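Long-range contact in cytochrome c552 (Thermochromatium tepidum, PDB 5ZE8), which probably carries electrons at low potential through five heme c groups in a thermophilic purple sulfur photosynthetic bacterium: residues S284-T290 against V302-Q308. Sequence-based numbering, arbitrary orientation.
Sequences SIVFDLT and VWIRNLQ. With HEC (heme c), chain F.
Ser284 O is gripped twice where the antiparallel hairpin of strands 285-294 and 297-306 reaches a heme: Gln308 NE2 donates to it at 3.0 Å, and Leu307 N donates a second hydrogen bond from the opposite face of the carbonyl plane. The amide NE2 stands 45° out of that plane, while the carbonyl oxygen lies close to the plane of the Gln308 amide. With CG anti to its carbonyl carbon (chi1 -55°), Gln308 lays CG against pyrrole atom C2D of the heme, 3.8 Å away. With an alanine in place of Gln308, Ser284 O would probably keep a single donor here, and a gap would be likely to open beside the porphyrin.

Farther along, Val286 with Arg305 and Asp288 with Trp303 form hydrogen-bonded pairs; Trp303 N reaches Asp288 O at 2.9 Å. Trp303 NE1 also donates within its ring plane to Thr290 OG1 at 3.1 Å, a hydroxyl also hydrogen-bonded to Gln301 OE1. On the other side of the sheet Phe287 lies alongside Ile304; Ile304 CG1 sits at the ring edge, 3.7 Å from Phe287 CD1, and Phe287 CE1 meets Val302 CG1 at 3.5 Å.

Phe287 packs on Leu323 and Leu402 of the neighbouring sheet, Val302 on Leu323 and Leu325, and Ile304 on Leu378. The backbone N of Gln308 closes an Asx turn on Asn306 OD1, and Asn306 ND2 is hydrogen-bonded to His310 O and Gln379 O. Side-chain hydrogen bonds thus supplement the backbone ladder at both ends of the paired segments, with apolar packing on the face between, and the Gln308 bond ties the hairpin to the heme pocket.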
ATOM      1  N   SER A 284      -4.925 -10.058  -7.924  1.00 16.17           N
ATOM      2  CA  SER A 284      -5.749  -8.970  -7.589  1.00 16.00           C
ATOM      3  C   SER A 284      -6.818  -8.604  -8.573  1.00 13.94           C
ATOM      4  O   SER A 284      -7.743  -7.856  -8.256  1.00 16.27           O
ATOM      5  CB  SER A 284      -4.857  -7.758  -7.320  1.00 17.14           C
ATOM      6  OG  SER A 284      -4.384  -7.232  -8.560  1.00 15.61           O
ATOM      7  N   ILE A 285      -6.767  -9.223  -9.763  1.00 14.34           N
ATOM      8  CA  ILE A 285      -7.719  -9.020 -10.838  1.00 13.44           C
ATOM      9  C   ILE A 285      -8.022 -10.382 -11.517  1.00 13.76           C
ATOM     10  O   ILE A 285      -7.196 -11.292 -11.428  1.00 14.01           O
ATOM     11  CB  ILE A 285      -7.264  -7.985 -11.910  1.00 15.08           C
ATOM     12  CG1 ILE A 285      -6.197  -8.499 -12.898  1.00 16.75           C
ATOM     13  CG2 ILE A 285      -6.891  -6.713 -11.228  1.00 15.31           C
ATOM     14  CD1 ILE A 285      -4.915  -8.947 -12.283  1.00 17.40           C
ATOM     15  N   VAL A 286      -9.115 -10.456 -12.235  1.00 15.00           N
ATOM     16  CA  VAL A 286      -9.384 -11.486 -13.219  1.00 14.17           C
ATOM     17  C   VAL A 286      -9.292 -10.872 -14.620  1.00 13.78           C
ATOM     18  O   VAL A 286     -10.031  -9.918 -14.893  1.00 15.39           O
ATOM     19  CB  VAL A 286     -10.750 -12.119 -13.001  1.00 15.48           C
ATOM     20  CG1 VAL A 286     -10.873 -13.413 -13.862  1.00 16.97           C
ATOM     21  CG2 VAL A 286     -10.928 -12.491 -11.559  1.00 16.66           C
ATOM     22  N   PHE A 287      -8.412 -11.402 -15.429  1.00 15.32           N
ATOM     23  CA  PHE A 287      -8.140 -10.882 -16.750  1.00 13.66           C
ATOM     24  C   PHE A 287      -8.455 -11.900 -17.816  1.00 16.88           C
ATOM     25  O   PHE A 287      -7.994 -13.022 -17.714  1.00 19.18           O
ATOM     26  CB  PHE A 287      -6.675 -10.491 -16.766  1.00 15.68           C
ATOM     27  CG  PHE A 287      -6.232  -9.801 -18.048  1.00 15.59           C
ATOM     28  CD1 PHE A 287      -6.554  -8.513 -18.291  1.00 18.83           C
ATOM     29  CD2 PHE A 287      -5.476 -10.504 -18.957  1.00 15.99           C
ATOM     30  CE1 PHE A 287      -6.073  -7.894 -19.477  1.00 19.96           C
ATOM     31  CE2 PHE A 287      -5.006  -9.905 -20.109  1.00 16.61           C
ATOM     32  CZ  PHE A 287      -5.316  -8.608 -20.369  1.00 18.78           C
ATOM     33  N   ASP A 288      -9.228 -11.535 -18.804  1.00 16.90           N
ATOM     34  CA  ASP A 288      -9.531 -12.481 -19.913  1.00 18.97           C
ATOM     35  C   ASP A 288      -9.722 -11.756 -21.234  1.00 19.55           C
ATOM     36  O   ASP A 288     -10.096 -10.605 -21.270  1.00 18.95           O
ATOM     37  CB  ASP A 288     -10.777 -13.290 -19.565  1.00 21.93           C
ATOM     38  CG  ASP A 288     -10.867 -14.615 -20.315  1.00 25.94           C
ATOM     39  OD1 ASP A 288      -9.828 -15.184 -20.785  1.00 25.57           O
ATOM     40  OD2 ASP A 288     -12.036 -15.053 -20.357  1.00 29.59           O
ATOM     41  N   LEU A 289      -9.370 -12.465 -22.318  1.00 19.15           N
ATOM     42  CA  LEU A 289      -9.450 -11.954 -23.688  1.00 18.50           C
ATOM     43  C   LEU A 289     -10.309 -12.935 -24.478  1.00 17.99           C
ATOM     44  O   LEU A 289     -10.082 -14.129 -24.357  1.00 18.98           O
ATOM     45  CB  LEU A 289      -8.089 -11.973 -24.321  1.00 19.47           C
ATOM     46  CG  LEU A 289      -7.970 -11.790 -25.841  1.00 18.71           C
ATOM     47  CD1 LEU A 289      -8.441 -10.380 -26.136  1.00 19.00           C
ATOM     48  CD2 LEU A 289      -6.532 -11.915 -26.201  1.00 18.31           C
ATOM     49  N   THR A 290     -11.330 -12.386 -25.104  1.00 20.50           N
ATOM     50  CA  THR A 290     -12.241 -13.106 -26.030  1.00 22.22           C
ATOM     51  C   THR A 290     -12.132 -12.500 -27.409  1.00 23.21           C
ATOM     52  O   THR A 290     -11.899 -11.323 -27.540  1.00 22.52           O
ATOM     53  CB  THR A 290     -13.732 -13.115 -25.579  1.00 24.61           C
ATOM     54  OG1 THR A 290     -14.317 -11.789 -25.412  1.00 24.07           O
ATOM     55  CG2 THR A 290     -13.820 -13.870 -24.407  1.00 24.45           C
ATOM     56  N   VAL A 302     -11.471  -7.331 -24.056  1.00 20.62           N
ATOM     57  CA  VAL A 302     -10.593  -7.512 -22.918  1.00 18.55           C
ATOM     58  C   VAL A 302     -11.492  -7.236 -21.702  1.00 16.21           C
ATOM     59  O   VAL A 302     -12.130  -6.221 -21.626  1.00 18.07           O
ATOM     60  CB  VAL A 302      -9.349  -6.592 -22.955  1.00 19.47           C
ATOM     61  CG1 VAL A 302      -8.575  -6.722 -21.656  1.00 17.70           C
ATOM     62  CG2 VAL A 302      -8.471  -6.983 -24.098  1.00 18.81           C
ATOM     63  N   TRP A 303     -11.595  -8.218 -20.806  1.00 15.64           N
ATOM     64  CA  TRP A 303     -12.360  -8.094 -19.558  1.00 17.74           C
ATOM     65  C   TRP A 303     -11.413  -8.070 -18.371  1.00 14.15           C
ATOM     66  O   TRP A 303     -10.523  -8.976 -18.234  1.00 14.43           O
ATOM     67  CB  TRP A 303     -13.343  -9.273 -19.444  1.00 21.01           C
ATOM     68  CG  TRP A 303     -14.179  -9.493 -20.707  1.00 27.33           C
ATOM     69  CD1 TRP A 303     -13.822 -10.224 -21.838  1.00 34.00           C
ATOM     70  CD2 TRP A 303     -15.476  -8.968 -20.973  1.00 31.85           C
ATOM     71  NE1 TRP A 303     -14.835 -10.176 -22.786  1.00 34.15           N
ATOM     72  CE2 TRP A 303     -15.860  -9.415 -22.285  1.00 33.23           C
ATOM     73  CE3 TRP A 303     -16.360  -8.159 -20.245  1.00 34.77           C
ATOM     74  CZ2 TRP A 303     -17.090  -9.078 -22.856  1.00 33.56           C
ATOM     75  CZ3 TRP A 303     -17.589  -7.824 -20.835  1.00 33.50           C
ATOM     76  CH2 TRP A 303     -17.929  -8.289 -22.130  1.00 37.22           C
ATOM     77  N   ILE A 304     -11.579  -7.049 -17.548  1.00 13.73           N
ATOM     78  CA  ILE A 304     -10.682  -6.932 -16.357  1.00 14.77           C
ATOM     79  C   ILE A 304     -11.611  -6.720 -15.146  1.00 13.56           C
ATOM     80  O   ILE A 304     -12.185  -5.650 -15.024  1.00 15.17           O
ATOM     81  CB  ILE A 304      -9.688  -5.773 -16.473  1.00 15.96           C
ATOM     82  CG1 ILE A 304      -9.029  -5.783 -17.862  1.00 17.34           C
ATOM     83  CG2 ILE A 304      -8.649  -5.942 -15.378  1.00 15.03           C
ATOM     84  CD1 ILE A 304      -8.029  -4.674 -18.059  1.00 18.63           C
ATOM     85  N   ARG A 305     -11.698  -7.719 -14.271  1.00 14.22           N
ATOM     86  CA  ARG A 305     -12.470  -7.566 -13.026  1.00 13.75           C
ATOM     87  C   ARG A 305     -11.528  -7.285 -11.843  1.00 12.69           C
ATOM     88  O   ARG A 305     -10.579  -8.048 -11.574  1.00 13.01           O
ATOM     89  CB  ARG A 305     -13.224  -8.839 -12.722  1.00 14.78           C
ATOM     90  CG  ARG A 305     -13.864  -8.863 -11.321  1.00 17.39           C
ATOM     91  CD  ARG A 305     -14.782 -10.114 -11.125  1.00 19.67           C
ATOM     92  NE  ARG A 305     -15.298 -10.180  -9.762  1.00 23.72           N
ATOM     93  CZ  ARG A 305     -15.677 -11.292  -9.104  1.00 24.53           C
ATOM     94  NH1 ARG A 305     -15.742 -12.469  -9.723  1.00 26.13           N
ATOM     95  NH2 ARG A 305     -15.996 -11.213  -7.818  1.00 23.74           N
ATOM     96  N   ASN A 306     -11.783  -6.159 -11.174  1.00 12.69           N
ATOM     97  CA  ASN A 306     -11.104  -5.821  -9.919  1.00 13.15           C
ATOM     98  C   ASN A 306     -11.762  -6.658  -8.815  1.00 13.57           C
ATOM     99  O   ASN A 306     -12.945  -6.501  -8.523  1.00 15.43           O
ATOM    100  CB  ASN A 306     -11.308  -4.351  -9.648  1.00 11.64           C
ATOM    101  CG  ASN A 306     -10.678  -3.886  -8.375  1.00 11.49           C
ATOM    102  OD1 ASN A 306      -9.922  -4.622  -7.778  1.00 12.75           O
ATOM    103  ND2 ASN A 306     -11.046  -2.685  -7.915  1.00 11.98           N
ATOM    104  N   LEU A 307     -10.957  -7.483  -8.193  1.00 12.76           N
ATOM    105  CA  LEU A 307     -11.403  -8.327  -7.065  1.00 13.47           C
ATOM    106  C   LEU A 307     -11.392  -7.570  -5.736  1.00 13.76           C
ATOM    107  O   LEU A 307     -11.748  -8.191  -4.676  1.00 14.31           O
ATOM    108  CB  LEU A 307     -10.503  -9.560  -6.937  1.00 15.28           C
ATOM    109  CG  LEU A 307     -10.748 -10.557  -8.084  1.00 16.43           C
ATOM    110  CD1 LEU A 307      -9.607 -11.572  -8.142  1.00 18.87           C
ATOM    111  CD2 LEU A 307     -12.172 -11.150  -8.093  1.00 15.73           C
ATOM    112  N   GLN A 308     -10.968  -6.298  -5.694  1.00 12.79           N
ATOM    113  CA  GLN A 308     -10.737  -5.569  -4.451  1.00 13.12           C
ATOM    114  C   GLN A 308     -11.915  -4.666  -4.129  1.00 13.65           C
ATOM    115  O   GLN A 308     -12.624  -4.181  -5.055  1.00 12.98           O
ATOM    116  CB  GLN A 308      -9.465  -4.718  -4.643  1.00 12.55           C
ATOM    117  CG  GLN A 308      -8.253  -5.551  -5.078  1.00 12.98           C
ATOM    118  CD  GLN A 308      -7.259  -4.727  -5.880  1.00 15.47           C
ATOM    119  OE1 GLN A 308      -6.936  -3.551  -5.523  1.00 15.07           O
ATOM    120  NE2 GLN A 308      -6.770  -5.308  -6.936  1.00 16.48           N
TER
HETATM  121 FE   HEC F 505      -6.230  -4.051  -0.118  1.00 10.93          FE
HETATM  122  CHA HEC F 505      -3.733  -3.982  -2.337  1.00 10.66           C
HETATM  123  CHB HEC F 505      -4.867  -1.427   1.603  1.00 11.64           C
HETATM  124  CHC HEC F 505      -8.918  -4.010   2.021  1.00 11.05           C
HETATM  125  CHD HEC F 505      -7.358  -6.980  -1.493  1.00 11.41           C
HETATM  126  NA  HEC F 505      -4.632  -2.892  -0.308  1.00  9.91           N
HETATM  127  C1A HEC F 505      -3.714  -2.993  -1.375  1.00 10.29           C
HETATM  128  C2A HEC F 505      -2.691  -1.996  -1.229  1.00 10.56           C
HETATM  129  C3A HEC F 505      -3.032  -1.312  -0.092  1.00 12.11           C
HETATM  130  C4A HEC F 505      -4.217  -1.850   0.471  1.00 12.88           C
HETATM  131  CMA HEC F 505      -2.316  -0.104   0.520  1.00 12.59           C
HETATM  132  CAA HEC F 505      -1.529  -1.716  -2.213  1.00 11.24           C
HETATM  133  CBA HEC F 505      -1.977  -0.827  -3.369  1.00 11.77           C
HETATM  134  CGA HEC F 505      -0.902  -0.490  -4.370  1.00 13.30           C
HETATM  135  O1A HEC F 505      -0.071   0.421  -4.139  1.00 11.65           O
HETATM  136  O2A HEC F 505      -0.865  -1.174  -5.439  1.00 13.72           O
HETATM  137  NB  HEC F 505      -6.807  -2.960   1.505  1.00 11.41           N
HETATM  138  C1B HEC F 505      -6.043  -1.969   2.058  1.00 11.33           C
HETATM  139  C2B HEC F 505      -6.714  -1.426   3.186  1.00 10.62           C
HETATM  140  C3B HEC F 505      -7.913  -2.115   3.356  1.00 11.81           C
HETATM  141  C4B HEC F 505      -7.929  -3.081   2.236  1.00 10.61           C
HETATM  142  CMB HEC F 505      -6.256  -0.251   4.063  1.00 11.16           C
HETATM  143  CAB HEC F 505      -9.058  -1.918   4.264  1.00 11.37           C
HETATM  144  CBB HEC F 505      -9.614  -0.630   4.249  1.00 11.71           C
HETATM  145  NC  HEC F 505      -7.832  -5.257   0.197  1.00 10.32           N
HETATM  146  C1C HEC F 505      -8.819  -5.021   1.103  1.00 11.71           C
HETATM  147  C2C HEC F 505      -9.673  -6.172   1.106  1.00 10.79           C
HETATM  148  C3C HEC F 505      -9.247  -7.058   0.154  1.00 11.88           C
HETATM  149  C4C HEC F 505      -8.090  -6.436  -0.459  1.00 11.17           C
HETATM  150  CMC HEC F 505     -10.832  -6.390   2.075  1.00 12.22           C
HETATM  151  CAC HEC F 505      -9.778  -8.409  -0.302  1.00 12.16           C
HETATM  152  CBC HEC F 505     -11.138  -8.475  -0.672  1.00 14.14           C
HETATM  153  ND  HEC F 505      -5.697  -5.160  -1.620  1.00 11.64           N
HETATM  154  C1D HEC F 505      -6.206  -6.391  -2.020  1.00 11.87           C
HETATM  155  C2D HEC F 505      -5.396  -6.994  -3.101  1.00 11.41           C
HETATM  156  C3D HEC F 505      -4.382  -6.158  -3.390  1.00 11.42           C
HETATM  157  C4D HEC F 505      -4.618  -5.043  -2.425  1.00 10.50           C
HETATM  158  CMD HEC F 505      -5.708  -8.281  -3.769  1.00 12.47           C
HETATM  159  CAD HEC F 505      -3.266  -6.290  -4.382  1.00 11.54           C
HETATM  160  CBD HEC F 505      -3.280  -5.171  -5.396  1.00 12.30           C
HETATM  161  CGD HEC F 505      -2.168  -4.140  -5.287  1.00 12.21           C
HETATM  162  O1D HEC F 505      -1.159  -4.359  -4.621  1.00 14.70           O
HETATM  163  O2D HEC F 505      -2.354  -3.111  -5.919  1.00 14.53           O